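Local atomic coordinates of transcription regulator (Lactobacillus plantarum WCFS1, PDB entry 3CLK), a protein that probably regulates transcription by binding DNA as a dimer, with a periplasmic-binding-protein-like part that presumably senses a ligand. Residues H125-I133 / D185-T196. Sequence-based numbering, arbitrary orientation.
Sequences HRQIGIAGI and DLTGIIAASDMT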
ATOM      1  N   HIS B 125      12.532 -24.397 -16.465  1.00 20.28           N
ATOM      2  CA  HIS B 125      12.360 -24.939 -15.113  1.00 18.27           C
ATOM      3  C   HIS B 125      11.366 -26.099 -15.055  1.00 17.35           C
ATOM      4  O   HIS B 125      10.381 -26.113 -15.778  1.00 15.39           O
ATOM      5  CB  HIS B 125      11.870 -23.828 -14.168  1.00 17.73           C
ATOM      6  CG  HIS B 125      12.830 -22.686 -14.030  1.00 17.58           C
ATOM      7  ND1 HIS B 125      13.897 -22.710 -13.156  1.00 14.50           N
ATOM      8  CD2 HIS B 125      12.926 -21.514 -14.706  1.00 15.73           C
ATOM      9  CE1 HIS B 125      14.608 -21.606 -13.302  1.00 16.49           C
ATOM     10  NE2 HIS B 125      14.041 -20.863 -14.237  1.00 18.43           N
ATOM     11  N   ARG B 126      11.626 -27.056 -14.170  1.00 19.50           N
ATOM     12  CA  ARG B 126      10.738 -28.205 -13.991  1.00 21.23           C
ATOM     13  C   ARG B 126      10.481 -28.464 -12.508  1.00 22.36           C
ATOM     14  O   ARG B 126       9.482 -29.076 -12.144  1.00 23.44           O
ATOM     15  CB  ARG B 126      11.321 -29.455 -14.659  1.00 21.07           C
ATOM     16  CG  ARG B 126      11.249 -29.423 -16.183  1.00 22.24           C
ATOM     17  CD  ARG B 126      11.723 -30.743 -16.788  1.00 23.40           C
ATOM     18  NE  ARG B 126      10.864 -31.871 -16.426  1.00 20.80           N
ATOM     19  CZ  ARG B 126       9.646 -32.083 -16.916  1.00 21.05           C
ATOM     20  NH1 ARG B 126       9.122 -31.245 -17.799  1.00 22.19           N
ATOM     21  NH2 ARG B 126       8.951 -33.143 -16.520  1.00 22.79           N
ATOM     22  N   GLN B 127      11.397 -28.005 -11.658  1.00 22.34           N
ATOM     23  CA  GLN B 127      11.254 -28.150 -10.215  1.00 22.96           C
ATOM     24  C   GLN B 127      10.751 -26.789  -9.744  1.00 23.04           C
ATOM     25  O   GLN B 127      11.508 -25.939  -9.272  1.00 21.57           O
ATOM     26  CB  GLN B 127      12.602 -28.507  -9.587  1.00 26.94           C
ATOM     27  CG  GLN B 127      13.159 -29.820 -10.146  1.00 32.07           C
ATOM     28  CD  GLN B 127      14.281 -30.388  -9.314  1.00 36.30           C
ATOM     29  OE1 GLN B 127      15.413 -29.894  -9.347  1.00 37.96           O
ATOM     30  NE2 GLN B 127      13.974 -31.430  -8.550  1.00 37.43           N
ATOM     31  N   ILE B 128       9.444 -26.611  -9.899  1.00 19.59           N
ATOM     32  CA  ILE B 128       8.756 -25.363  -9.600  1.00 17.41           C
ATOM     33  C   ILE B 128       7.856 -25.437  -8.371  1.00 18.36           C
ATOM     34  O   ILE B 128       6.963 -26.282  -8.300  1.00 17.89           O
ATOM     35  CB  ILE B 128       7.895 -24.976 -10.816  1.00 16.21           C
ATOM     36  CG1 ILE B 128       8.762 -24.976 -12.078  1.00 16.94           C
ATOM     37  CG2 ILE B 128       7.224 -23.630 -10.590  1.00 18.01           C
ATOM     38  CD1 ILE B 128       7.997 -24.653 -13.361  1.00 17.03           C
ATOM     39  N   GLY B 129       8.086 -24.544  -7.412  1.00 18.56           N
ATOM     40  CA  GLY B 129       7.273 -24.517  -6.211  1.00 18.03           C
ATOM     41  C   GLY B 129       6.307 -23.346  -6.239  1.00 18.93           C
ATOM     42  O   GLY B 129       6.435 -22.453  -7.079  1.00 17.36           O
ATOM     43  N   ILE B 130       5.333 -23.356  -5.330  1.00 17.16           N
ATOM     44  CA  ILE B 130       4.343 -22.287  -5.231  1.00 17.36           C
ATOM     45  C   ILE B 130       4.105 -22.027  -3.749  1.00 17.50           C
ATOM     46  O   ILE B 130       3.868 -22.964  -2.967  1.00 17.61           O
ATOM     47  CB  ILE B 130       3.028 -22.661  -5.957  1.00 18.25           C
ATOM     48  CG1 ILE B 130       2.077 -21.465  -5.942  1.00 17.68           C
ATOM     49  CG2 ILE B 130       2.391 -23.899  -5.318  1.00 19.01           C
ATOM     50  CD1 ILE B 130       1.009 -21.534  -7.005  1.00 15.23           C
ATOM     51  N   ALA B 131       4.176 -20.758  -3.354  1.00 15.41           N
ATOM     52  CA  ALA B 131       4.051 -20.428  -1.942  1.00 17.08           C
ATOM     53  C   ALA B 131       3.152 -19.273  -1.545  1.00 17.39           C
ATOM     54  O   ALA B 131       2.974 -18.311  -2.295  1.00 18.06           O
ATOM     55  CB  ALA B 131       5.438 -20.184  -1.370  1.00 17.91           C
ATOM     56  N   GLY B 132       2.614 -19.391  -0.329  1.00 18.20           N
ATOM     57  CA  GLY B 132       1.766 -18.367   0.249  1.00 19.05           C
ATOM     58  C   GLY B 132       0.275 -18.387  -0.027  1.00 19.63           C
ATOM     59  O   GLY B 132      -0.457 -17.576   0.533  1.00 17.76           O
ATOM     60  N   ILE B 133      -0.193 -19.301  -0.866  1.00 18.78           N
ATOM     61  CA  ILE B 133      -1.616 -19.331  -1.201  1.00 20.44           C
ATOM     62  C   ILE B 133      -2.519 -19.932  -0.129  1.00 18.37           C
ATOM     63  O   ILE B 133      -2.196 -20.953   0.459  1.00 19.82           O
ATOM     64  CB  ILE B 133      -1.860 -20.096  -2.522  1.00 19.89           C
ATOM     65  CG1 ILE B 133      -1.179 -19.363  -3.678  1.00 23.10           C
ATOM     66  CG2 ILE B 133      -3.353 -20.223  -2.785  1.00 22.94           C
ATOM     67  CD1 ILE B 133      -1.400 -19.997  -5.028  1.00 25.03           C
ATOM     68  N   ASP B 185      15.737 -28.009  -3.801  1.00 24.12           N
ATOM     69  CA  ASP B 185      16.034 -28.496  -5.141  1.00 24.42           C
ATOM     70  C   ASP B 185      15.197 -27.715  -6.146  1.00 22.30           C
ATOM     71  O   ASP B 185      15.289 -27.940  -7.350  1.00 20.78           O
ATOM     72  CB  ASP B 185      15.724 -29.994  -5.247  1.00 31.14           C
ATOM     73  CG  ASP B 185      14.262 -30.305  -4.979  1.00 36.49           C
ATOM     74  OD1 ASP B 185      13.749 -29.888  -3.915  1.00 40.94           O
ATOM     75  OD2 ASP B 185      13.623 -30.965  -5.828  1.00 40.90           O
ATOM     76  N   LEU B 186      14.374 -26.798  -5.645  1.00 18.75           N
ATOM     77  CA  LEU B 186      13.537 -25.975  -6.517  1.00 17.23           C
ATOM     78  C   LEU B 186      14.413 -24.944  -7.227  1.00 17.92           C
ATOM     79  O   LEU B 186      15.393 -24.469  -6.664  1.00 17.63           O
ATOM     80  CB  LEU B 186      12.474 -25.236  -5.701  1.00 16.94           C
ATOM     81  CG  LEU B 186      11.410 -26.090  -5.003  1.00 18.49           C
ATOM     82  CD1 LEU B 186      10.483 -25.204  -4.180  1.00 13.62           C
ATOM     83  CD2 LEU B 186      10.622 -26.861  -6.055  1.00 16.89           C
ATOM     84  N   THR B 187      14.058 -24.604  -8.460  1.00 16.15           N
ATOM     85  CA  THR B 187      14.811 -23.603  -9.201  1.00 17.24           C
ATOM     86  C   THR B 187      13.875 -22.461  -9.560  1.00 16.31           C
ATOM     87  O   THR B 187      14.309 -21.416 -10.010  1.00 17.59           O
ATOM     88  CB  THR B 187      15.395 -24.162 -10.490  1.00 16.73           C
ATOM     89  OG1 THR B 187      14.329 -24.540 -11.366  1.00 20.38           O
ATOM     90  CG2 THR B 187      16.279 -25.358 -10.193  1.00 20.05           C
ATOM     91  N   GLY B 188      12.582 -22.677  -9.348  1.00 16.90           N
ATOM     92  CA  GLY B 188      11.600 -21.652  -9.632  1.00 16.96           C
ATOM     93  C   GLY B 188      10.506 -21.672  -8.582  1.00 15.88           C
ATOM     94  O   GLY B 188      10.112 -22.742  -8.115  1.00 18.01           O
ATOM     95  N   ILE B 189      10.025 -20.495  -8.200  1.00 15.36           N
ATOM     96  CA  ILE B 189       8.955 -20.388  -7.209  1.00 15.94           C
ATOM     97  C   ILE B 189       7.947 -19.319  -7.615  1.00 15.71           C
ATOM     98  O   ILE B 189       8.319 -18.220  -8.040  1.00 14.32           O
ATOM     99  CB  ILE B 189       9.515 -20.034  -5.817  1.00 14.67           C
ATOM    100  CG1 ILE B 189      10.412 -21.169  -5.313  1.00 14.21           C
ATOM    101  CG2 ILE B 189       8.372 -19.790  -4.830  1.00 14.22           C
ATOM    102  CD1 ILE B 189      11.136 -20.829  -4.017  1.00 15.53           C
ATOM    103  N   ILE B 190       6.671 -19.670  -7.505  1.00 14.75           N
ATOM    104  CA  ILE B 190       5.582 -18.766  -7.823  1.00 14.11           C
ATOM    105  C   ILE B 190       5.086 -18.216  -6.494  1.00 13.89           C
ATOM    106  O   ILE B 190       4.785 -18.977  -5.567  1.00 15.22           O
ATOM    107  CB  ILE B 190       4.435 -19.512  -8.529  1.00 14.21           C
ATOM    108  CG1 ILE B 190       4.956 -20.121  -9.839  1.00 16.69           C
ATOM    109  CG2 ILE B 190       3.271 -18.563  -8.791  1.00 11.92           C
ATOM    110  CD1 ILE B 190       3.916 -20.842 -10.628  1.00 17.78           C
ATOM    111  N   ALA B 191       5.022 -16.896  -6.391  1.00 12.97           N
ATOM    112  CA  ALA B 191       4.569 -16.266  -5.156  1.00 15.27           C
ATOM    113  C   ALA B 191       3.097 -15.913  -5.254  1.00 13.11           C
ATOM    114  O   ALA B 191       2.635 -15.425  -6.284  1.00 13.74           O
ATOM    115  CB  ALA B 191       5.401 -15.017  -4.863  1.00 14.29           C
ATOM    116  N   ALA B 192       2.372 -16.160  -4.168  1.00 13.60           N
ATOM    117  CA  ALA B 192       0.939 -15.892  -4.105  1.00 15.56           C
ATOM    118  C   ALA B 192       0.590 -14.422  -4.278  1.00 14.16           C
ATOM    119  O   ALA B 192      -0.528 -14.094  -4.653  1.00 15.81           O
ATOM    120  CB  ALA B 192       0.373 -16.406  -2.763  1.00 12.86           C
ATOM    121  N   SER B 193       1.547 -13.541  -3.995  1.00 14.05           N
ATOM    122  CA  SER B 193       1.330 -12.103  -4.099  1.00 14.02           C
ATOM    123  C   SER B 193       2.681 -11.388  -4.138  1.00 14.49           C
ATOM    124  O   SER B 193       3.720 -11.998  -3.863  1.00 14.35           O
ATOM    125  CB  SER B 193       0.534 -11.595  -2.885  1.00 16.11           C
ATOM    126  OG  SER B 193       1.356 -11.520  -1.727  1.00 15.19           O
ATOM    127  N   ASP B 194       2.664 -10.097  -4.459  1.00 13.99           N
ATOM    128  CA  ASP B 194       3.907  -9.337  -4.518  1.00 15.74           C
ATOM    129  C   ASP B 194       4.593  -9.292  -3.154  1.00 15.38           C
ATOM    130  O   ASP B 194       5.808  -9.425  -3.075  1.00 15.54           O
ATOM    131  CB  ASP B 194       3.675  -7.900  -5.001  1.00 15.56           C
ATOM    132  CG  ASP B 194       3.044  -7.824  -6.381  1.00 16.10           C
ATOM    133  OD1 ASP B 194       3.200  -8.757  -7.207  1.00 17.40           O
ATOM    134  OD2 ASP B 194       2.405  -6.792  -6.650  1.00 16.20           O
HETATM  135  N   MSE B 195       3.827  -9.086  -2.078  1.00 17.40           N
HETATM  136  CA  MSE B 195       4.425  -9.041  -0.744  1.00 16.85           C
HETATM  137  C   MSE B 195       4.996 -10.418  -0.388  1.00 16.12           C
HETATM  138  O   MSE B 195       6.027 -10.523   0.278  1.00 15.33           O
HETATM  139  CB  MSE B 195       3.395  -8.631   0.322  1.00 20.47           C
HETATM  140  CG  MSE B 195       2.941  -7.183   0.243  1.00 26.98           C
HETATM  141 SE   MSE B 195       4.472  -5.992   0.360  1.00 41.18          SE
HETATM  142  CE  MSE B 195       5.172  -6.540   2.071  1.00 30.41           C
ATOM    143  N   THR B 196       4.313 -11.475  -0.807  1.00 13.84           N
ATOM    144  CA  THR B 196       4.799 -12.825  -0.534  1.00 14.51           C
ATOM    145  C   THR B 196       6.118 -13.019  -1.291  1.00 12.74           C
ATOM    146  O   THR B 196       7.083 -13.573  -0.761  1.00 14.21           O
ATOM    147  CB  THR B 196       3.746 -13.887  -0.957  1.00 14.80           C
ATOM    148  OG1 THR B 196       2.619 -13.807  -0.069  1.00 16.90           O
ATOM    149  CG2 THR B 196       4.336 -15.312  -0.884  1.00 11.29           C
TER
HETATM  150  O   HOH W   1      14.188 -27.167 -12.643  1.00 17.81           O
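G129 pairs with strand 188-191 through both of its peptide groups: its N donates to G188 O at 2.8 Å, and its O accepts from I190 N. Further along, A131 N donates to I190 O, and A131 O takes A192 N. Earlier, Q127 O accepts T187 N at 3.0 Å, with G188 N a second, weak donor. Strands 128-131 and 188-191 thus run parallel, neighbours in the central sheet of a periplasmic-binding-protein-like lobe; the chain between them contains helices 138-153 and 170-180, which pack on opposite faces of the sheet.

On the face with helix 138-153, I130 CG1, anti to the backbone N (chi1 -175°), packs against I190 CB at 4.0 Å. The other face has no side chain at G129, and L186 CD1 settles 3.9 Å from G129 CA. Beyond the strands, A192 CB sits 3.5 Å from I133 CG1.

Polar side chains meet just ahead of the two strands. H125 ND1 and T187 OG1 share a nearly straight hydrogen bond of 2.6 Å at the ring edge, while H125 NE2 is held by A279 O. A water links T187 OG1 to R126 N. The Q127 amide crosses the D185 carboxylate steeply (planes 76° apart), NE2 lying 2.8 Å from D185 OD2, though at too poor an angle for a hydrogen bond; an alanine at Q127 would probably leave the D185 carboxylate without the amide that lies across it and freer to turn.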